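Side-chain contacts in glutathione S-transferase (Bombyx mori, PDB 5ZFG), which metabolises the insecticide diazinon and probably acts as a glutathione transferase, joining glutathione to electrophilic compounds: residues B[85-89]-B[90-94]; B[95-98]-B[99-103]. All coordinates share one frame; numbering follows the deposited sequence. Where two conformers were deposited one is given.

Contact 1. Residues B[85-89]-B[90-94]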
# COMPACT_ATOMS: atom_id res chain seq x y z
N TYR B 85 -10.51 -12.89 -2.13
CA TYR B 85 -10.48 -11.66 -1.32
C TYR B 85 -11.62 -11.74 -0.31
O TYR B 85 -12.72 -11.21 -0.54
CB TYR B 85 -10.60 -10.41 -2.19
CG TYR B 85 -10.23 -9.08 -1.52
CD1 TYR B 85 -9.36 -9.03 -0.44
CD2 TYR B 85 -10.76 -7.89 -2.00
CE1 TYR B 85 -9.02 -7.81 0.17
CE2 TYR B 85 -10.42 -6.66 -1.43
CZ TYR B 85 -9.56 -6.62 -0.33
OH TYR B 85 -9.26 -5.39 0.22
N PRO B 86 -11.40 -12.40 0.82
CA PRO B 86 -12.49 -12.64 1.77
C PRO B 86 -13.14 -11.36 2.25
O PRO B 86 -12.50 -10.31 2.37
CB PRO B 86 -11.80 -13.37 2.93
CG PRO B 86 -10.55 -13.95 2.34
CD PRO B 86 -10.12 -12.99 1.28
N GLN B 87 -14.43 -11.46 2.57
CA GLN B 87 -15.19 -10.32 3.05
C GLN B 87 -15.17 -10.19 4.57
O GLN B 87 -15.45 -9.11 5.08
CB GLN B 87 -16.65 -10.41 2.56
CG GLN B 87 -16.76 -10.39 1.05
CD GLN B 87 -18.17 -10.65 0.57
OE1 GLN B 87 -18.86 -9.73 0.10
NE2 GLN B 87 -18.62 -11.90 0.67
N ASP B 88 -14.84 -11.27 5.28
CA ASP B 88 -14.75 -11.19 6.73
C ASP B 88 -13.70 -10.15 7.11
O ASP B 88 -12.56 -10.24 6.62
CB ASP B 88 -14.37 -12.54 7.32
CG ASP B 88 -14.03 -12.44 8.79
OD1 ASP B 88 -14.96 -12.16 9.59
OD2 ASP B 88 -12.84 -12.63 9.14
N PRO B 89 -14.01 -9.19 7.97
CA PRO B 89 -13.06 -8.09 8.22
C PRO B 89 -11.68 -8.54 8.66
O PRO B 89 -10.68 -8.01 8.15
CB PRO B 89 -13.78 -7.25 9.29
CG PRO B 89 -15.24 -7.48 8.98
CD PRO B 89 -15.31 -8.94 8.62
N LYS B 90 -11.58 -9.48 9.61
CA LYS B 90 -10.27 -9.95 10.06
C LYS B 90 -9.52 -10.66 8.94
O LYS B 90 -8.33 -10.41 8.71
CB LYS B 90 -10.41 -10.86 11.27
CG LYS B 90 -9.08 -11.33 11.83
CD LYS B 90 -9.28 -12.13 13.11
CE LYS B 90 -8.02 -12.88 13.49
NZ LYS B 90 -8.24 -13.63 14.76
N SER B 91 -10.19 -11.58 8.24
CA SER B 91 -9.53 -12.29 7.15
C SER B 91 -9.13 -11.32 6.04
O SER B 91 -8.05 -11.46 5.43
CB SER B 91 -10.44 -13.39 6.60
OG SER B 91 -11.00 -14.16 7.66
N ARG B 92 -9.97 -10.33 5.78
CA ARG B 92 -9.65 -9.33 4.77
C ARG B 92 -8.46 -8.48 5.19
O ARG B 92 -7.62 -8.11 4.36
CB ARG B 92 -10.87 -8.46 4.49
CG ARG B 92 -10.59 -7.30 3.53
CD ARG B 92 -11.87 -6.83 2.85
NE ARG B 92 -12.39 -7.83 1.92
CZ ARG B 92 -13.01 -7.54 0.78
NH1 ARG B 92 -13.44 -8.52 -0.00
NH2 ARG B 92 -13.19 -6.28 0.42
N ALA B 93 -8.37 -8.16 6.49
CA ALA B 93 -7.24 -7.37 7.00
C ALA B 93 -5.92 -8.09 6.80
O ALA B 93 -4.89 -7.45 6.52
CB ALA B 93 -7.46 -7.05 8.46
N ILE B 94 -5.89 -9.42 6.97
CA ILE B 94 -4.65 -10.16 6.74
C ILE B 94 -4.22 -10.02 5.28
O ILE B 94 -3.04 -9.79 4.99
CB ILE B 94 -4.79 -11.63 7.17
CG1 ILE B 94 -5.19 -11.74 8.65
CG2 ILE B 94 -3.45 -12.38 6.94
CD1 ILE B 94 -5.65 -13.14 9.06
O HOH W 1 -14.03 -10.33 11.33
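Tyr85 and Arg92 meet because both send CG anti to their backbone N, Tyr85 with chi1 -165°, and because the Arg92 chain then bends at chi3 (-69°). The bend lays the guanidinium flat over one face of the Tyr85 ring. The planes are only 12° apart, and Arg92 CZ sits 3.6 Å from the ring centroid. This is a stacked cation-pi pair. Arg92 was modelled in two conformers, and these contacts belong to one of them.

In this conformer the guanidinium also grips the backbone of the loop. Arg92 NH1 donates to Tyr85 O at 2.8 Å, from above the carbonyl plane. Arg92 NE points at Pro86 O, which lies at the guanidinium edge, near its plane; the modelled 2.5 Å between NE and Pro86 O is very short, so its exact length is doubtful. Arg92 NH2 forms a salt bridge with Asp76 of helix 67-78 in the same chain. Stack, carbonyls and carboxylate together should limit rotation of the group.

The loop runs into the start of helix 89-114, the first helix after the thioredoxin-like N-terminal domain. Asp88 is its N-cap. Asp88 OD2 takes two donors, Ser91 N at 3.0 Å and Ser91 OG at 2.8 Å, both on the anti side of the carboxylate and out of its plane. Asp88 OD1 accepts from a water 2.7 Å away, and that water in turn accepts from Lys90 N. The cap thus serves Ser91 N directly and Lys90 N through the water, two amides at the helix start that have no carbonyl of an earlier helical turn. Asp88 O takes Arg92 N at 2.7 Å, and Pro89 O takes Ala93 N. Beside the cap, Pro86 CB rests on Ser91 CB at 3.9 Å. The second subunit packs nearby, with its Tyr73 against Ala93.

Contact 2. Residues B[95-98]-B[99-103]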
# COMPACT_ATOMS: atom_id res chain seq x y z
N VAL B 95 -5.18 -10.15 4.35
CA VAL B 95 -4.87 -9.93 2.94
C VAL B 95 -4.36 -8.51 2.72
O VAL B 95 -3.32 -8.31 2.08
CB VAL B 95 -6.10 -10.22 2.05
CG1 VAL B 95 -5.80 -9.82 0.58
CG2 VAL B 95 -6.47 -11.70 2.15
N ASN B 96 -5.10 -7.51 3.22
CA ASN B 96 -4.68 -6.12 3.04
C ASN B 96 -3.30 -5.88 3.61
O ASN B 96 -2.48 -5.18 3.00
CB ASN B 96 -5.68 -5.16 3.69
CG ASN B 96 -6.99 -5.07 2.92
OD1 ASN B 96 -7.09 -5.45 1.74
ND2 ASN B 96 -8.02 -4.55 3.59
N HIS B 97 -3.02 -6.47 4.78
CA HIS B 97 -1.70 -6.30 5.37
C HIS B 97 -0.61 -6.86 4.46
O HIS B 97 0.41 -6.21 4.21
CB HIS B 97 -1.59 -7.01 6.71
CG HIS B 97 -0.19 -7.00 7.21
ND1 HIS B 97 0.73 -7.97 6.84
CD2 HIS B 97 0.51 -6.07 7.90
CE1 HIS B 97 1.91 -7.66 7.34
NE2 HIS B 97 1.80 -6.51 7.99
N ARG B 98 -0.82 -8.09 3.97
CA ARG B 98 0.20 -8.71 3.14
C ARG B 98 0.43 -7.93 1.85
O ARG B 98 1.56 -7.85 1.36
CB ARG B 98 -0.17 -10.17 2.85
CG ARG B 98 -0.28 -11.10 4.08
CD ARG B 98 1.04 -11.25 4.85
NE ARG B 98 0.89 -12.29 5.87
CZ ARG B 98 0.44 -12.06 7.10
NH1 ARG B 98 0.12 -10.84 7.50
NH2 ARG B 98 0.30 -13.08 7.95
N LEU B 99 -0.62 -7.30 1.31
CA LEU B 99 -0.46 -6.42 0.15
C LEU B 99 0.41 -5.22 0.50
O LEU B 99 1.34 -4.87 -0.24
CB LEU B 99 -1.83 -5.96 -0.35
CG LEU B 99 -2.70 -7.02 -1.06
CD1 LEU B 99 -4.10 -6.47 -1.37
CD2 LEU B 99 -2.02 -7.53 -2.37
N CYS B 100 0.12 -4.57 1.63
CA CYS B 100 0.92 -3.42 2.06
C CYS B 100 2.36 -3.83 2.34
O CYS B 100 3.30 -3.10 1.98
CB CYS B 100 0.31 -2.81 3.33
SG CYS B 100 -1.26 -1.95 3.05
N PHE B 101 2.55 -4.99 2.98
CA PHE B 101 3.88 -5.49 3.33
C PHE B 101 4.71 -5.74 2.08
O PHE B 101 5.90 -5.41 2.04
CB PHE B 101 3.73 -6.77 4.16
CG PHE B 101 5.01 -7.60 4.29
CD1 PHE B 101 6.11 -7.09 4.96
CD2 PHE B 101 5.08 -8.89 3.77
CE1 PHE B 101 7.29 -7.84 5.09
CE2 PHE B 101 6.26 -9.65 3.89
CZ PHE B 101 7.36 -9.12 4.55
N ASN B 102 4.09 -6.27 1.02
CA ASN B 102 4.84 -6.42 -0.22
C ASN B 102 5.25 -5.07 -0.79
O ASN B 102 6.40 -4.89 -1.22
CB ASN B 102 4.03 -7.19 -1.27
CG ASN B 102 4.87 -7.49 -2.49
OD1 ASN B 102 5.76 -8.33 -2.43
ND2 ASN B 102 4.63 -6.77 -3.59
N LEU B 103 4.33 -4.11 -0.81
CA LEU B 103 4.60 -2.81 -1.40
C LEU B 103 5.62 -2.03 -0.58
O LEU B 103 6.54 -1.41 -1.14
CB LEU B 103 3.30 -2.01 -1.51
CG LEU B 103 3.37 -0.53 -1.94
CD1 LEU B 103 4.04 -0.36 -3.30
CD2 LEU B 103 1.98 0.09 -1.98
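Residues 95-103 are one unbroken helical run, in which Val95 O, Asn96 O, His97 O and Arg98 O accept from Leu99 N, Cys100 N, Phe101 N and Asn102 N respectively, at 2.8 to 3.0 Å. Side chains one turn apart touch only lightly. Val95 CG1 meets Leu99 CD1 at 4.2 Å, an apolar contact directed at the body of the subunit. Leu99 goes on to Leu71 of helix 67-78 and Pro162 of helix 160-172.

His97 lies near Phe101. With CG anti to the backbone N (chi1 171°), its imidazole swings along the helix, and His97 CE1 comes 3.8 Å from Phe101 CB. The phenyl ring itself leads away, to Val138 and Leu139 of helix 126-146. His97 NE2 is hydrogen-bonded to Gln51 of the second subunit. The Arg98 chain bends at chi2, and its guanidinium makes a cation-pi contact with Tyr142, whose ring also meets His97. Cys100 and Phe101 pack on Glu66 and Gln51 of the second subunit.

Helix 89-114 thus faces its own helical bundle on one part of its surface and the partner subunit on another, as the first helix of the all-helical C-terminal domain does in dimeric glutathione transferases.

Contact 1 comes first along the chain and contact 2 follows it directly, with their centres 12 Å apart. Contact 1 covers the end of the loop after helix 67-78 and the start of helix 89-114. Contact 2 lies further along the same helix, deeper in the subunit. They also touch: Tyr85 OH is 2.6 Å from Asn96 OD1, a probable hydrogen bond, and Tyr85 CD1 packs 3.8 Å from Val95 CG1. The loop is thus tied back to the second turn of the helix it starts. Both contacts reach the second subunit, so one helix links the connection between the two domains with the dimer interface.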